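PDB 2ABW: Pdx2 protein from Plasmodium falciparum, which hydrolyses glutamine to glutamate and ammonia, which is channelled to the partner subunit Pdx1 for the biosynthesis of pyridoxal 5'-phosphate (vitamin B6). Local coordinates for residues A[21-25]-A[200-206]; A[129-135]-A[147-153]; A[186-191]-A[208-212]. All blocks are in the same frame, centred on the assembly; numbering follows the deposited sequence. Where two conformers were deposited one is given.

Contact 1 of 3, residues A[21-25]-A[200-206]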
# COMPACT_ATOMS: atom_id res chain seq x y z
N HIS A 21 12.11 -6.38 4.28
CA HIS A 21 11.65 -5.54 5.39
C HIS A 21 10.62 -6.22 6.29
O HIS A 21 10.60 -5.96 7.49
CB HIS A 21 11.15 -4.19 4.92
CG HIS A 21 11.90 -3.06 5.51
ND1 HIS A 21 13.14 -2.74 5.03
CD2 HIS A 21 11.56 -2.09 6.39
CE1 HIS A 21 13.56 -1.62 5.63
NE2 HIS A 21 12.65 -1.26 6.53
N PHE A 22 9.81 -7.14 5.75
CA PHE A 22 9.01 -7.93 6.65
C PHE A 22 9.78 -9.03 7.38
O PHE A 22 9.53 -9.36 8.48
CB PHE A 22 7.88 -8.58 5.85
CG PHE A 22 6.68 -7.66 5.64
CD1 PHE A 22 5.68 -7.62 6.54
CD2 PHE A 22 6.59 -6.88 4.48
CE1 PHE A 22 4.60 -6.71 6.36
CE2 PHE A 22 5.53 -6.01 4.28
CZ PHE A 22 4.52 -5.95 5.17
N ILE A 23 10.73 -9.67 6.67
CA ILE A 23 11.60 -10.66 7.31
C ILE A 23 12.34 -10.02 8.46
O ILE A 23 12.56 -10.71 9.45
CB ILE A 23 12.51 -11.29 6.30
CG1 ILE A 23 11.66 -12.11 5.29
CG2 ILE A 23 13.49 -12.21 7.00
CD1 ILE A 23 10.72 -13.10 5.89
N LYS A 24 12.67 -8.73 8.38
CA LYS A 24 13.39 -8.06 9.45
C LYS A 24 12.56 -7.99 10.75
O LYS A 24 13.10 -7.70 11.82
CB LYS A 24 13.74 -6.64 9.11
CG LYS A 24 14.84 -6.45 8.17
CD LYS A 24 15.02 -4.91 7.86
CE LYS A 24 15.71 -4.19 8.98
NZ LYS A 24 16.21 -2.74 8.52
N LEU A 25 11.27 -8.12 10.64
CA LEU A 25 10.42 -8.21 11.83
C LEU A 25 10.77 -9.39 12.72
O LEU A 25 10.49 -9.37 13.94
CB LEU A 25 8.93 -8.31 11.49
CG LEU A 25 8.29 -7.08 10.74
CD1 LEU A 25 6.87 -7.39 10.21
CD2 LEU A 25 8.41 -5.86 11.65
N LEU A 200 13.98 2.86 4.52
CA LEU A 200 14.51 3.30 5.83
C LEU A 200 14.68 2.09 6.72
O LEU A 200 14.02 1.08 6.57
CB LEU A 200 13.62 4.34 6.49
CG LEU A 200 13.48 5.61 5.71
CD1 LEU A 200 12.47 6.52 6.52
CD2 LEU A 200 14.82 6.37 5.52
N PRO A 201 15.64 2.13 7.63
CA PRO A 201 15.87 0.89 8.35
C PRO A 201 14.70 0.41 9.18
O PRO A 201 14.50 -0.80 9.28
CB PRO A 201 17.13 1.19 9.19
CG PRO A 201 17.86 2.25 8.36
CD PRO A 201 16.70 3.13 7.83
N HIS A 202 13.92 1.34 9.75
CA HIS A 202 12.88 0.90 10.72
C HIS A 202 11.78 0.17 10.00
O HIS A 202 11.64 0.31 8.78
CB HIS A 202 12.30 1.99 11.53
CG HIS A 202 11.35 2.88 10.81
ND1 HIS A 202 11.61 4.17 10.37
CD2 HIS A 202 10.02 2.67 10.57
CE1 HIS A 202 10.50 4.66 9.79
NE2 HIS A 202 9.54 3.77 9.92
N THR A 203 11.03 -0.60 10.78
CA THR A 203 10.03 -1.53 10.22
C THR A 203 8.61 -1.19 10.74
O THR A 203 7.75 -2.08 10.80
CB THR A 203 10.35 -3.00 10.54
OG1 THR A 203 10.54 -3.15 11.94
CG2 THR A 203 11.65 -3.49 9.76
N ALA A 204 8.35 0.04 11.12
CA ALA A 204 7.10 0.38 11.87
C ALA A 204 5.89 0.04 11.04
O ALA A 204 4.92 -0.54 11.55
CB ALA A 204 7.09 1.86 12.19
N PHE A 205 5.85 0.44 9.76
CA PHE A 205 4.64 0.21 8.95
C PHE A 205 4.43 -1.28 8.63
O PHE A 205 3.30 -1.77 8.47
CB PHE A 205 4.60 1.10 7.73
CG PHE A 205 4.27 2.57 8.11
CD1 PHE A 205 5.27 3.40 8.53
CD2 PHE A 205 2.95 2.99 8.19
CE1 PHE A 205 4.97 4.69 8.96
CE2 PHE A 205 2.67 4.32 8.60
CZ PHE A 205 3.67 5.09 9.04
N GLN A 206 5.56 -1.97 8.45
CA GLN A 206 5.48 -3.41 8.28
C GLN A 206 4.86 -4.08 9.50
O GLN A 206 3.98 -4.97 9.41
CB GLN A 206 6.88 -4.03 8.01
CG GLN A 206 7.40 -3.67 6.62
CD GLN A 206 8.06 -2.32 6.50
OE1 GLN A 206 8.25 -1.67 7.51
NE2 GLN A 206 8.46 -1.95 5.28
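Residues 21-25, in and after the C-terminal part of helix 16-23, lie against the loop 200-203 and the first turn of helix 204-219, the backbones coming nearest at F22 and Q206, whose CA atoms are 6.0 Å apart. H21 reaches into the loop with its imidazole, and NE2 donates to H202 O at 2.9 Å. The acceptor lies almost in the ring plane, but the donor stands well above the carbonyl plane and the N-H...O angle is only 138°. T203 CG2 lies 3.7 Å from H21 CD2. In this class I glutamine amidotransferase fold the loop comes shortly after H196 and E198, the probable charge-relay residues, and the H21 side chain lies about 4 Å from that of E198. The K24 chain passes the imidazole, CD toward the rim of one face. A bend at chi3 (77°) turns its ammonium group to P201 O, where NZ bonds at 2.7 Å on a carbonyl lone pair. Further along the interface, Q206 CG rests over the centre of the F22 ring, 3.8 Å from the centroid, in a CH-pi contact. L25 CD2 packs beside T203, 3.6 Å from its CB, while CD1 leans on the backbone of Q206.

Contact 2 of 3, residues A[129-135]-A[147-153]; sequences DSFICSL and DLTAACI
With chi1 at 59°, F131 holds its ring between its own backbone N and carbonyl carbon, which lays the ring across C152 on the neighbouring strand; C152 in turn has SG beside its backbone N (chi1 -74°). One ring face is thereby covered by C152 CB in a CH-pi contact, 3.8 Å from the centroid and displaced toward the rim, and SG approaches the same ring obliquely. C133 SG continues this row, lying 3.8 Å from A150 CB, which L135 CD2 also touches at 3.8 Å. The two strands form an antiparallel beta hairpin at one edge of the large mixed sheet, with 149-153 as its outermost strand. Hydrogen-bonded pairs F131/C152 and C133/A150 each exchange two backbone bonds, and L135 N extends the ladder to L148 O at 2.9 Å. On the opposite face I132 CG2 crosses T149, 3.7 Å from its CB, and S130 meets I153, a probable glutamine-binding residue. Toward D147 waters supplement the direct bonds. One accepts from L148 N at 2.8 Å while donating to L135 O; in one conformer two more join S134 OG to D147 OD1 and D147 O, bridges that are doubtful because S134 has a second conformer.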
# COMPACT_ATOMS: atom_id res chain seq x y z
N ASP A 129 12.55 16.42 -5.18
CA ASP A 129 11.58 15.34 -5.11
C ASP A 129 12.00 14.03 -4.35
O ASP A 129 11.32 13.02 -4.42
CB ASP A 129 10.88 15.08 -6.49
CG ASP A 129 11.81 14.48 -7.56
OD1 ASP A 129 13.06 14.49 -7.36
OD2 ASP A 129 11.29 14.02 -8.63
N SER A 130 13.11 14.09 -3.62
CA SER A 130 13.46 13.10 -2.60
C SER A 130 13.82 13.75 -1.28
O SER A 130 14.61 14.70 -1.23
CB SER A 130 14.63 12.22 -3.04
OG SER A 130 15.87 12.76 -2.63
N PHE A 131 13.29 13.22 -0.19
CA PHE A 131 13.55 13.73 1.10
C PHE A 131 13.08 12.74 2.16
O PHE A 131 12.28 11.88 1.85
CB PHE A 131 12.86 15.10 1.28
CG PHE A 131 11.37 15.06 1.11
CD1 PHE A 131 10.55 14.80 2.17
CD2 PHE A 131 10.79 15.38 -0.11
CE1 PHE A 131 9.13 14.74 2.01
CE2 PHE A 131 9.41 15.33 -0.30
CZ PHE A 131 8.58 15.05 0.78
N ILE A 132 13.66 12.87 3.33
CA ILE A 132 13.19 12.18 4.53
C ILE A 132 12.39 13.19 5.38
O ILE A 132 12.89 14.31 5.69
CB ILE A 132 14.31 11.59 5.31
CG1 ILE A 132 14.94 10.44 4.49
CG2 ILE A 132 13.77 11.08 6.62
CD1 ILE A 132 16.27 9.91 5.05
N CYS A 133 11.16 12.82 5.70
CA CYS A 133 10.32 13.61 6.55
C CYS A 133 10.07 12.92 7.89
O CYS A 133 10.14 11.73 8.04
CB CYS A 133 9.02 13.96 5.82
SG CYS A 133 8.04 12.61 5.44
N SER A 134 9.80 13.75 8.90
CA SER A 134 9.31 13.30 10.17
C SER A 134 7.80 13.11 10.07
O SER A 134 7.07 14.00 9.57
CB SER A 134 9.56 14.37 11.23
OG SER A 134 9.46 13.79 12.52
N LEU A 135 7.26 12.02 10.62
CA LEU A 135 5.81 11.75 10.55
C LEU A 135 5.09 12.09 11.82
O LEU A 135 5.62 11.82 12.94
CB LEU A 135 5.63 10.25 10.27
CG LEU A 135 6.15 9.72 8.92
CD1 LEU A 135 5.94 8.13 8.89
CD2 LEU A 135 5.43 10.42 7.74
N ASP A 147 8.82 10.05 16.70
CA ASP A 147 9.81 10.54 15.75
C ASP A 147 10.22 9.57 14.68
O ASP A 147 11.36 9.56 14.21
CB ASP A 147 10.98 11.21 16.41
CG ASP A 147 10.53 12.48 17.17
OD1 ASP A 147 9.84 13.35 16.57
OD2 ASP A 147 10.83 12.52 18.37
N LEU A 148 9.22 8.89 14.14
CA LEU A 148 9.54 8.06 12.99
C LEU A 148 9.62 8.87 11.74
O LEU A 148 9.06 9.96 11.67
CB LEU A 148 8.49 6.97 12.78
CG LEU A 148 8.50 5.84 13.83
CD1 LEU A 148 7.23 5.01 13.76
CD2 LEU A 148 9.75 4.94 13.60
N THR A 149 10.30 8.32 10.74
CA THR A 149 10.59 9.01 9.51
C THR A 149 10.05 8.22 8.32
O THR A 149 9.71 7.04 8.43
CB THR A 149 12.09 9.18 9.33
OG1 THR A 149 12.73 7.93 9.65
CG2 THR A 149 12.52 10.24 10.32
N ALA A 150 9.94 8.94 7.21
CA ALA A 150 9.53 8.37 5.95
C ALA A 150 10.39 8.91 4.84
O ALA A 150 10.73 10.09 4.79
CB ALA A 150 8.09 8.80 5.65
N ALA A 151 10.69 8.04 3.87
CA ALA A 151 11.44 8.45 2.68
C ALA A 151 10.51 8.64 1.49
O ALA A 151 9.91 7.68 0.97
CB ALA A 151 12.49 7.37 2.39
N CYS A 152 10.36 9.91 1.08
CA CYS A 152 9.49 10.23 -0.02
C CYS A 152 10.32 10.44 -1.26
O CYS A 152 11.09 11.34 -1.27
CB CYS A 152 8.78 11.54 0.25
SG CYS A 152 7.50 11.34 1.51
N ILE A 153 10.18 9.56 -2.23
CA ILE A 153 10.90 9.69 -3.50
C ILE A 153 9.92 9.73 -4.66
O ILE A 153 9.29 8.73 -4.99
CB ILE A 153 11.91 8.55 -3.66
CG1 ILE A 153 12.89 8.55 -2.48
CG2 ILE A 153 12.77 8.77 -4.93
CD1 ILE A 153 13.89 7.49 -2.65
O HOH W 1 7.83 13.60 14.71
O HOH W 2 11.65 12.39 13.29
O HOH W 3 6.48 9.49 14.38

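Contact 3 of 3, residues A[186-191]-A[208-212]; sequences EQNNCL and YFYEK
K212 NZ is held by two acceptors across the contact, E186 OE2 at 2.7 Å in a salt bridge and N188 O, in the carbonyl plane, at 2.9 Å. The contact joins helix 204-219 to a beta hairpin of the central sheet, strands 180-187 and 190-193, linked by a type II' turn from Q187 to C190. The other carboxylate oxygen of E186, OE1, accepts from Y208 OH at 2.5 Å, a short bond. The two bonds use the carboxylate differently: the hydroxyl comes to the syn lone pair of OE1, whereas the ammonium group takes the anti lone pair of OE2. OE1 lies in the plane of the phenol ring, yet carboxylate and ring planes are 74° apart, so the acid meets the tyrosine at its hydroxyl edge while turned steeply against it. Two bonds on separate oxygens should fix the rotation of the carboxylate, and the nearby lysine charge probably helps keep it ionised.

K212 runs out extended from the helix until its last torsion, chi4 at 75°, bends NZ over the turn. Beside these polar bonds L191 CD2 touches both aromatic residues, 4.0 Å from F209 CD1 and 4.3 Å from Y208 CD2 at the edge of that ring. N189 ND2 bonds to the backbone carbonyls of K81 and I76, while K212 CE lies 3.3 Å from N189 O.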
# COMPACT_ATOMS: atom_id res chain seq x y z
N GLU A 186 -5.83 5.04 6.00
CA GLU A 186 -6.35 3.70 6.22
C GLU A 186 -7.86 3.76 6.08
O GLU A 186 -8.52 4.65 6.64
CB GLU A 186 -5.91 3.23 7.62
CG GLU A 186 -6.25 1.73 7.89
CD GLU A 186 -5.54 1.19 9.13
OE1 GLU A 186 -5.05 2.02 9.95
OE2 GLU A 186 -5.55 -0.01 9.36
N GLN A 187 -8.45 2.79 5.42
CA GLN A 187 -9.91 2.77 5.23
C GLN A 187 -10.31 1.29 5.23
O GLN A 187 -9.89 0.58 4.33
CB GLN A 187 -10.36 3.39 3.92
CG GLN A 187 -11.90 3.46 3.82
CD GLN A 187 -12.36 4.11 2.60
OE1 GLN A 187 -11.55 4.60 1.78
NE2 GLN A 187 -13.70 4.09 2.41
N ASN A 188 -11.06 0.89 6.25
CA ASN A 188 -11.51 -0.51 6.34
C ASN A 188 -10.25 -1.38 6.25
O ASN A 188 -9.28 -1.10 6.98
CB ASN A 188 -12.52 -0.84 5.27
CG ASN A 188 -13.75 0.05 5.27
OD1 ASN A 188 -14.38 0.17 6.28
ND2 ASN A 188 -14.02 0.73 4.12
N ASN A 189 -10.22 -2.36 5.34
CA ASN A 189 -9.10 -3.27 5.20
C ASN A 189 -7.88 -2.79 4.41
O ASN A 189 -6.92 -3.54 4.18
CB ASN A 189 -9.59 -4.57 4.57
CG ASN A 189 -10.31 -4.37 3.27
OD1 ASN A 189 -11.27 -3.61 3.20
ND2 ASN A 189 -9.88 -5.10 2.18
N CYS A 190 -7.90 -1.53 3.98
CA CYS A 190 -6.90 -0.93 3.12
C CYS A 190 -6.00 0.09 3.79
O CYS A 190 -6.47 0.95 4.51
CB CYS A 190 -7.56 -0.23 1.94
SG CYS A 190 -8.59 -1.37 0.92
N LEU A 191 -4.71 -0.03 3.54
CA LEU A 191 -3.72 0.89 4.04
C LEU A 191 -3.00 1.41 2.87
O LEU A 191 -2.63 0.67 1.94
CB LEU A 191 -2.72 0.14 4.95
CG LEU A 191 -1.49 0.85 5.45
CD1 LEU A 191 -1.92 2.00 6.42
CD2 LEU A 191 -0.56 -0.13 6.15
N TYR A 208 2.88 -2.67 11.72
CA TYR A 208 1.47 -2.26 11.78
C TYR A 208 0.63 -3.09 10.82
O TYR A 208 -0.46 -3.58 11.14
CB TYR A 208 1.34 -0.82 11.39
CG TYR A 208 -0.02 -0.27 11.53
CD1 TYR A 208 -0.56 -0.05 12.81
CD2 TYR A 208 -0.79 0.04 10.48
CE1 TYR A 208 -1.84 0.48 12.94
CE2 TYR A 208 -2.02 0.61 10.61
CZ TYR A 208 -2.55 0.83 11.84
OH TYR A 208 -3.83 1.39 12.07
N PHE A 209 1.14 -3.25 9.61
CA PHE A 209 0.36 -4.04 8.60
C PHE A 209 0.31 -5.51 9.06
O PHE A 209 -0.75 -6.14 8.92
CB PHE A 209 0.94 -3.94 7.21
CG PHE A 209 0.08 -4.63 6.17
CD1 PHE A 209 -1.21 -4.12 5.92
CD2 PHE A 209 0.49 -5.72 5.44
CE1 PHE A 209 -2.03 -4.76 5.04
CE2 PHE A 209 -0.34 -6.33 4.54
CZ PHE A 209 -1.57 -5.87 4.37
N TYR A 210 1.37 -6.06 9.60
CA TYR A 210 1.31 -7.44 10.11
C TYR A 210 0.18 -7.55 11.16
O TYR A 210 -0.62 -8.51 11.12
CB TYR A 210 2.64 -7.80 10.74
CG TYR A 210 2.55 -9.09 11.45
CD1 TYR A 210 2.60 -10.30 10.80
CD2 TYR A 210 2.30 -9.16 12.81
CE1 TYR A 210 2.46 -11.50 11.49
CE2 TYR A 210 2.16 -10.34 13.51
CZ TYR A 210 2.19 -11.54 12.84
OH TYR A 210 2.05 -12.80 13.46
N GLU A 211 0.13 -6.66 12.13
CA GLU A 211 -0.88 -6.71 13.16
C GLU A 211 -2.28 -6.59 12.54
O GLU A 211 -3.19 -7.30 12.99
CB GLU A 211 -0.61 -5.62 14.16
CG GLU A 211 0.54 -5.90 15.06
CD GLU A 211 0.30 -7.01 16.05
OE1 GLU A 211 -0.85 -7.26 16.42
OE2 GLU A 211 1.25 -7.65 16.53
N LYS A 212 -2.41 -5.82 11.45
CA LYS A 212 -3.69 -5.70 10.74
C LYS A 212 -4.14 -7.04 10.21
O LYS A 212 -5.28 -7.49 10.29
CB LYS A 212 -3.58 -4.70 9.63
CG LYS A 212 -4.86 -4.30 8.99
CD LYS A 212 -4.63 -3.13 8.03
CE LYS A 212 -5.92 -2.75 7.20
NZ LYS A 212 -6.80 -2.05 8.17

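How the contacts relate
Contacts 1 and 3 share helix 204-219, the former using its first turn and the latter the residues that follow; their centres are about 15 Å apart, and F22 CZ touches F209 CD2 at 4.0 Å. Contact 2 is about as far from contact 1 between centres, but residues 200-206 pack on residues 147-153, with L200 CD1 3.5 Å from A150 CA and A204 CB 3.5 Å from L148 CD1. Contacts 2 and 3 reach the same sheet without touching, nearest atoms about 9 Å apart. Contacts 1 and 2 both border the probable catalytic site: the side chains of H21 and I153 lie about 4 Å from those of E198 and H196 respectively, whereas contact 3 lies away from it.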